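Local coordinates for protein Ispd/ispf bifunctional enzyme (Campylobacter jejuni, PDB 1W55) that makes 4-diphosphocytidyl-2-C-methyl-D-erythritol from CTP and MEP, and converts its 2-phosphate to the cyclodiphosphate ME-CPP with release of CMP, in isoprenoid precursor biosynthesis, at residues I111-L114 / D115-D118; L263-I266 / G267-Y270. One frame throughout, in Å; residues are numbered along the deposited sequence.

Interaction 1: I111-L114 / D115-D118; sequences IENL and DKAD
In the connection from helix 104-111 to strand 119-124 of the cytidylyltransferase part, N113 and K116 are joined twice, once through backbone and once through side chains. K116 N donates to N113 O at 3.0 Å with an N-H...O angle of 161°, the i to i+3 spacing of a tight turn. It overlaps the type I beta turn I111-L114, where L114 N donates to I111 O at 3.2 Å, so the winding continues past the end of the helix. Beside the backbone bond, K116 NZ donates to N113 OD1 at 3.0 Å. The ammonium lies 19° from the plane of the amide, close to but not quite in it. Bends at chi2 and chi4 bring the lysine's end back to the N113 amide, and its CB passes N113 O at 3.4 Å. N113 has CG beside its own backbone N (chi1 -70°), which carries the amide to the same flank as the lysine. The other end of that amide is taken as well: ND2 donates to R109 O, one turn back on the helix. W181 and V183 of strand 180-184 pack on N113, and W181 also touches K116 and A117. With OD1 accepting from the lysine and ND2 donating to R109 O, the rotation of the buried amide is fixed and both its polar atoms are satisfied against strand 180-184.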
ATOM      1  N   ILE A 111     -26.803  10.055 -19.645  1.00 54.37           N
ATOM      2  CA  ILE A 111     -27.529   9.212 -20.582  1.00 58.59           C
ATOM      3  C   ILE A 111     -28.970   8.911 -20.116  1.00 60.04           C
ATOM      4  O   ILE A 111     -29.905   8.962 -20.917  1.00 59.79           O
ATOM      5  CB  ILE A 111     -26.697   7.935 -20.885  1.00 58.64           C
ATOM      6  CG1 ILE A 111     -25.955   8.099 -22.216  1.00 59.98           C
ATOM      7  CG2 ILE A 111     -27.545   6.659 -20.854  1.00 61.06           C
ATOM      8  CD1 ILE A 111     -26.863   8.305 -23.432  1.00 59.84           C
ATOM      9  N   GLU A 112     -29.142   8.654 -18.818  1.00 61.89           N
ATOM     10  CA  GLU A 112     -30.463   8.359 -18.249  1.00 63.79           C
ATOM     11  C   GLU A 112     -31.434   9.543 -18.318  1.00 63.88           C
ATOM     12  O   GLU A 112     -32.641   9.371 -18.142  1.00 64.11           O
ATOM     13  CB  GLU A 112     -30.339   7.837 -16.809  1.00 64.40           C
ATOM     14  CG  GLU A 112     -29.855   8.863 -15.793  1.00 68.89           C
ATOM     15  CD  GLU A 112     -29.916   8.371 -14.353  1.00 75.74           C
ATOM     16  OE1 GLU A 112     -30.588   9.037 -13.532  1.00 79.35           O
ATOM     17  OE2 GLU A 112     -29.285   7.334 -14.035  1.00 77.32           O
ATOM     18  N   ASN A 113     -30.900  10.736 -18.583  1.00 63.53           N
ATOM     19  CA  ASN A 113     -31.702  11.956 -18.659  1.00 62.34           C
ATOM     20  C   ASN A 113     -31.829  12.524 -20.069  1.00 62.08           C
ATOM     21  O   ASN A 113     -32.286  13.652 -20.259  1.00 61.50           O
ATOM     22  CB  ASN A 113     -31.154  13.005 -17.701  1.00 62.30           C
ATOM     23  CG  ASN A 113     -31.382  12.633 -16.260  1.00 63.03           C
ATOM     24  OD1 ASN A 113     -32.514  12.659 -15.772  1.00 64.44           O
ATOM     25  ND2 ASN A 113     -30.309  12.265 -15.566  1.00 60.35           N
ATOM     26  N   LEU A 114     -31.464  11.706 -21.048  1.00 62.71           N
ATOM     27  CA  LEU A 114     -31.416  12.096 -22.453  1.00 64.50           C
ATOM     28  C   LEU A 114     -32.651  12.814 -22.998  1.00 65.92           C
ATOM     29  O   LEU A 114     -32.518  13.767 -23.772  1.00 66.99           O
ATOM     30  CB  LEU A 114     -31.111  10.869 -23.318  1.00 64.86           C
ATOM     31  CG  LEU A 114     -30.574  11.096 -24.732  1.00 65.75           C
ATOM     32  CD1 LEU A 114     -29.450  12.115 -24.726  1.00 62.90           C
ATOM     33  CD2 LEU A 114     -30.113   9.785 -25.339  1.00 65.27           C
ATOM     34  N   ASP A 115     -33.840  12.361 -22.603  1.00 66.12           N
ATOM     35  CA  ASP A 115     -35.085  12.884 -23.167  1.00 66.16           C
ATOM     36  C   ASP A 115     -35.658  14.094 -22.421  1.00 64.72           C
ATOM     37  O   ASP A 115     -36.656  14.675 -22.857  1.00 65.64           O
ATOM     38  CB  ASP A 115     -36.142  11.773 -23.262  1.00 67.57           C
ATOM     39  CG  ASP A 115     -35.701  10.614 -24.149  1.00 71.67           C
ATOM     40  OD1 ASP A 115     -35.223  10.858 -25.283  1.00 75.81           O
ATOM     41  OD2 ASP A 115     -35.799   9.419 -23.792  1.00 76.97           O
ATOM     42  N   LYS A 116     -35.024  14.478 -21.318  1.00 62.39           N
ATOM     43  CA  LYS A 116     -35.524  15.570 -20.476  1.00 60.76           C
ATOM     44  C   LYS A 116     -35.374  16.975 -21.073  1.00 58.53           C
ATOM     45  O   LYS A 116     -36.090  17.890 -20.668  1.00 58.87           O
ATOM     46  CB  LYS A 116     -34.883  15.525 -19.078  1.00 61.15           C
ATOM     47  CG  LYS A 116     -35.238  14.282 -18.266  1.00 64.52           C
ATOM     48  CD  LYS A 116     -35.773  14.630 -16.880  1.00 68.43           C
ATOM     49  CE  LYS A 116     -36.293  13.391 -16.133  1.00 70.81           C
ATOM     50  NZ  LYS A 116     -35.395  12.193 -16.230  1.00 70.29           N
ATOM     51  N   ALA A 117     -34.450  17.153 -22.019  1.00 55.76           N
ATOM     52  CA  ALA A 117     -34.130  18.492 -22.538  1.00 52.80           C
ATOM     53  C   ALA A 117     -33.380  18.462 -23.878  1.00 51.15           C
ATOM     54  O   ALA A 117     -33.191  17.392 -24.465  1.00 50.22           O
ATOM     55  CB  ALA A 117     -33.348  19.305 -21.484  1.00 51.18           C
ATOM     56  N   ASP A 118     -32.971  19.636 -24.364  1.00 49.92           N
ATOM     57  CA  ASP A 118     -32.199  19.731 -25.608  1.00 49.01           C
ATOM     58  C   ASP A 118     -30.694  19.524 -25.386  1.00 48.39           C
ATOM     59  O   ASP A 118     -29.977  19.095 -26.294  1.00 47.41           O
ATOM     60  CB  ASP A 118     -32.438  21.072 -26.301  1.00 49.80           C
ATOM     61  CG  ASP A 118     -33.901  21.323 -26.602  1.00 52.72           C
ATOM     62  OD1 ASP A 118     -34.561  20.428 -27.181  1.00 51.97           O
ATOM     63  OD2 ASP A 118     -34.475  22.386 -26.276  1.00 52.62           O
TER

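Interaction 2: L263-I266 / G267-Y270; sequences LGDI and GELY. With C (cytidine-5'-monophosphate), chain C.
D265 OD2 is gripped from two directions at the start of helix 266-269. The ribose O2' of cytidine monophosphate donates to it at 2.7 Å and O3' more weakly at 3.3 Å, while E268 N meets it nearly in line with its C-O bond at 3.2 Å. D265 is the N-cap residue, and this last is its capping bond. Its chi1 of 64° sets CG between backbone N and carbonyl carbon, where one oxygen can serve helix and sugar together. G267 N adds a weak bond to O3'. Behind the cap, L269 N donates to D265 O in the carbonyl plane, and Y270 N to I266 O at 2.7 Å. I266 CG1 touches the edge of the Y270 ring at CD1, 3.8 Å away. This is the nucleotide pocket of the cyclodiphosphate synthase part; D265, I266, G267 and Y270 probably also bind the CDP-linked substrate. The second subunit completes it: K318 of that chain forms salt bridges with D265 OD1 and E268 OE2, and its A309, L314 and T342 also hydrogen-bond to the nucleotide. The shared lysine probably offsets the repulsion between D265 OD2 and E268 OE2, 4.1 Å apart, and helps hold the carboxylate that accepts mainly from ribose O2'.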
ATOM      1  N   LEU A 263      10.372  12.776 -35.200  1.00 36.43           N
ATOM      2  CA  LEU A 263      10.070  14.063 -35.827  1.00 36.34           C
ATOM      3  C   LEU A 263      10.858  14.351 -37.105  1.00 37.07           C
ATOM      4  O   LEU A 263      11.058  15.518 -37.465  1.00 37.13           O
ATOM      5  CB  LEU A 263      10.302  15.190 -34.816  1.00 35.87           C
ATOM      6  CG  LEU A 263       9.139  15.946 -34.149  1.00 40.33           C
ATOM      7  CD1 LEU A 263       7.867  15.122 -34.031  1.00 36.46           C
ATOM      8  CD2 LEU A 263       9.565  16.535 -32.773  1.00 36.86           C
ATOM      9  N   GLY A 264      11.297  13.303 -37.795  1.00 35.85           N
ATOM     10  CA  GLY A 264      11.937  13.464 -39.090  1.00 35.98           C
ATOM     11  C   GLY A 264      13.440  13.668 -38.988  1.00 37.23           C
ATOM     12  O   GLY A 264      14.125  12.956 -38.243  1.00 36.29           O
ATOM     13  N   ASP A 265      13.950  14.626 -39.762  1.00 36.55           N
ATOM     14  CA  ASP A 265      15.365  15.008 -39.714  1.00 36.59           C
ATOM     15  C   ASP A 265      15.552  16.512 -39.940  1.00 36.51           C
ATOM     16  O   ASP A 265      14.575  17.248 -40.123  1.00 38.24           O
ATOM     17  CB  ASP A 265      16.228  14.151 -40.664  1.00 34.24           C
ATOM     18  CG  ASP A 265      15.879  14.338 -42.131  1.00 37.59           C
ATOM     19  OD1 ASP A 265      15.963  13.344 -42.895  1.00 34.02           O
ATOM     20  OD2 ASP A 265      15.532  15.437 -42.620  1.00 37.61           O
ATOM     21  N   ILE A 266      16.799  16.963 -39.920  1.00 35.85           N
ATOM     22  CA  ILE A 266      17.095  18.393 -39.912  1.00 36.74           C
ATOM     23  C   ILE A 266      16.631  19.105 -41.206  1.00 37.65           C
ATOM     24  O   ILE A 266      16.153  20.244 -41.158  1.00 35.79           O
ATOM     25  CB  ILE A 266      18.587  18.649 -39.566  1.00 36.30           C
ATOM     26  CG1 ILE A 266      18.824  20.134 -39.230  1.00 38.33           C
ATOM     27  CG2 ILE A 266      19.512  18.133 -40.671  1.00 35.34           C
ATOM     28  CD1 ILE A 266      20.227  20.451 -38.625  1.00 34.19           C
ATOM     29  N   GLY A 267      16.742  18.401 -42.331  1.00 37.71           N
ATOM     30  CA  GLY A 267      16.313  18.895 -43.624  1.00 39.13           C
ATOM     31  C   GLY A 267      14.817  19.066 -43.757  1.00 41.13           C
ATOM     32  O   GLY A 267      14.375  19.927 -44.506  1.00 40.85           O
ATOM     33  N   GLU A 268      14.040  18.249 -43.043  1.00 42.45           N
ATOM     34  CA  GLU A 268      12.585  18.402 -42.997  1.00 43.40           C
ATOM     35  C   GLU A 268      12.191  19.575 -42.091  1.00 44.64           C
ATOM     36  O   GLU A 268      11.198  20.255 -42.347  1.00 45.51           O
ATOM     37  CB  GLU A 268      11.907  17.113 -42.501  1.00 44.80           C
ATOM     38  CG  GLU A 268      12.358  15.820 -43.198  1.00 49.31           C
ATOM     39  CD  GLU A 268      11.844  15.691 -44.632  1.00 55.38           C
ATOM     40  OE1 GLU A 268      10.735  16.208 -44.919  1.00 58.39           O
ATOM     41  OE2 GLU A 268      12.549  15.080 -45.475  1.00 50.74           O
ATOM     42  N   LEU A 269      12.964  19.806 -41.030  1.00 43.28           N
ATOM     43  CA  LEU A 269      12.660  20.890 -40.095  1.00 44.44           C
ATOM     44  C   LEU A 269      13.199  22.246 -40.581  1.00 44.52           C
ATOM     45  O   LEU A 269      12.524  23.261 -40.439  1.00 44.74           O
ATOM     46  CB  LEU A 269      13.176  20.569 -38.682  1.00 42.06           C
ATOM     47  CG  LEU A 269      12.859  21.568 -37.560  1.00 45.09           C
ATOM     48  CD1 LEU A 269      11.349  21.812 -37.420  1.00 42.09           C
ATOM     49  CD2 LEU A 269      13.456  21.120 -36.222  1.00 41.75           C
ATOM     50  N   TYR A 270      14.408  22.244 -41.145  1.00 43.80           N
ATOM     51  CA  TYR A 270      15.034  23.453 -41.674  1.00 44.86           C
ATOM     52  C   TYR A 270      15.477  23.250 -43.124  1.00 45.95           C
ATOM     53  O   TYR A 270      16.673  23.093 -43.375  1.00 45.58           O
ATOM     54  CB  TYR A 270      16.249  23.844 -40.835  1.00 43.43           C
ATOM     55  CG  TYR A 270      15.977  23.978 -39.353  1.00 43.87           C
ATOM     56  CD1 TYR A 270      16.572  23.107 -38.441  1.00 40.91           C
ATOM     57  CD2 TYR A 270      15.145  24.986 -38.859  1.00 41.62           C
ATOM     58  CE1 TYR A 270      16.344  23.226 -37.073  1.00 43.53           C
ATOM     59  CE2 TYR A 270      14.900  25.114 -37.492  1.00 44.10           C
ATOM     60  CZ  TYR A 270      15.504  24.227 -36.604  1.00 44.66           C
ATOM     61  OH  TYR A 270      15.276  24.340 -35.251  1.00 41.67           O
TER
HETATM   62  OP3   C C1372      22.651  16.976 -45.185  1.00 51.87           O
HETATM   63  P     C C1372      22.481  16.906 -46.673  1.00 39.42           P
HETATM   64  OP1   C C1372      23.150  15.722 -47.295  1.00 41.77           O
HETATM   65  OP2   C C1372      22.837  18.206 -47.334  1.00 50.36           O
HETATM   66  O5'   C C1372      20.913  16.680 -46.902  1.00 38.90           O
HETATM   67  C5'   C C1372      19.954  17.662 -46.537  1.00 29.99           C
HETATM   68  C4'   C C1372      18.596  17.003 -46.305  1.00 34.91           C
HETATM   69  O4'   C C1372      18.128  16.307 -47.471  1.00 33.97           O
HETATM   70  C3'   C C1372      18.577  15.947 -45.200  1.00 35.38           C
HETATM   71  O3'   C C1372      18.385  16.517 -43.908  1.00 36.80           O
HETATM   72  C2'   C C1372      17.411  15.059 -45.598  1.00 34.64           C
HETATM   73  O2'   C C1372      16.191  15.675 -45.195  1.00 36.46           O
HETATM   74  C1'   C C1372      17.383  15.131 -47.109  1.00 33.45           C
HETATM   75  N1    C C1372      17.909  13.958 -47.850  1.00 35.14           N
HETATM   76  C2    C C1372      17.023  13.012 -48.409  1.00 32.90           C
HETATM   77  O2    C C1372      15.792  13.138 -48.234  1.00 39.95           O
HETATM   78  N3    C C1372      17.489  11.958 -49.129  1.00 34.29           N
HETATM   79  C4    C C1372      18.820  11.791 -49.319  1.00 33.80           C
HETATM   80  N4    C C1372      19.296  10.738 -50.039  1.00 30.84           N
HETATM   81  C5    C C1372      19.709  12.703 -48.766  1.00 33.65           C
HETATM   82  C6    C C1372      19.231  13.794 -48.040  1.00 33.94           C

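The two local contacts lie in different catalytic parts of the chain, on opposite sides of its centre, with centres 50 Å apart and nearest atoms about 37 Å apart. Interaction 1 has i to i+3 backbone bonds just past a helix; the firm backbone bonds of interaction 2 are i to i+4 and span a short helix from its N-cap. Interaction 1 is partly buried, away from annotated sites and untouched by other subunits; its polar side-chain bond pairs a lysine with a neutral amide. Interaction 2 is a surface contact at a subunit interface, where acidic side chains face a nucleotide and a lysine of the second subunit.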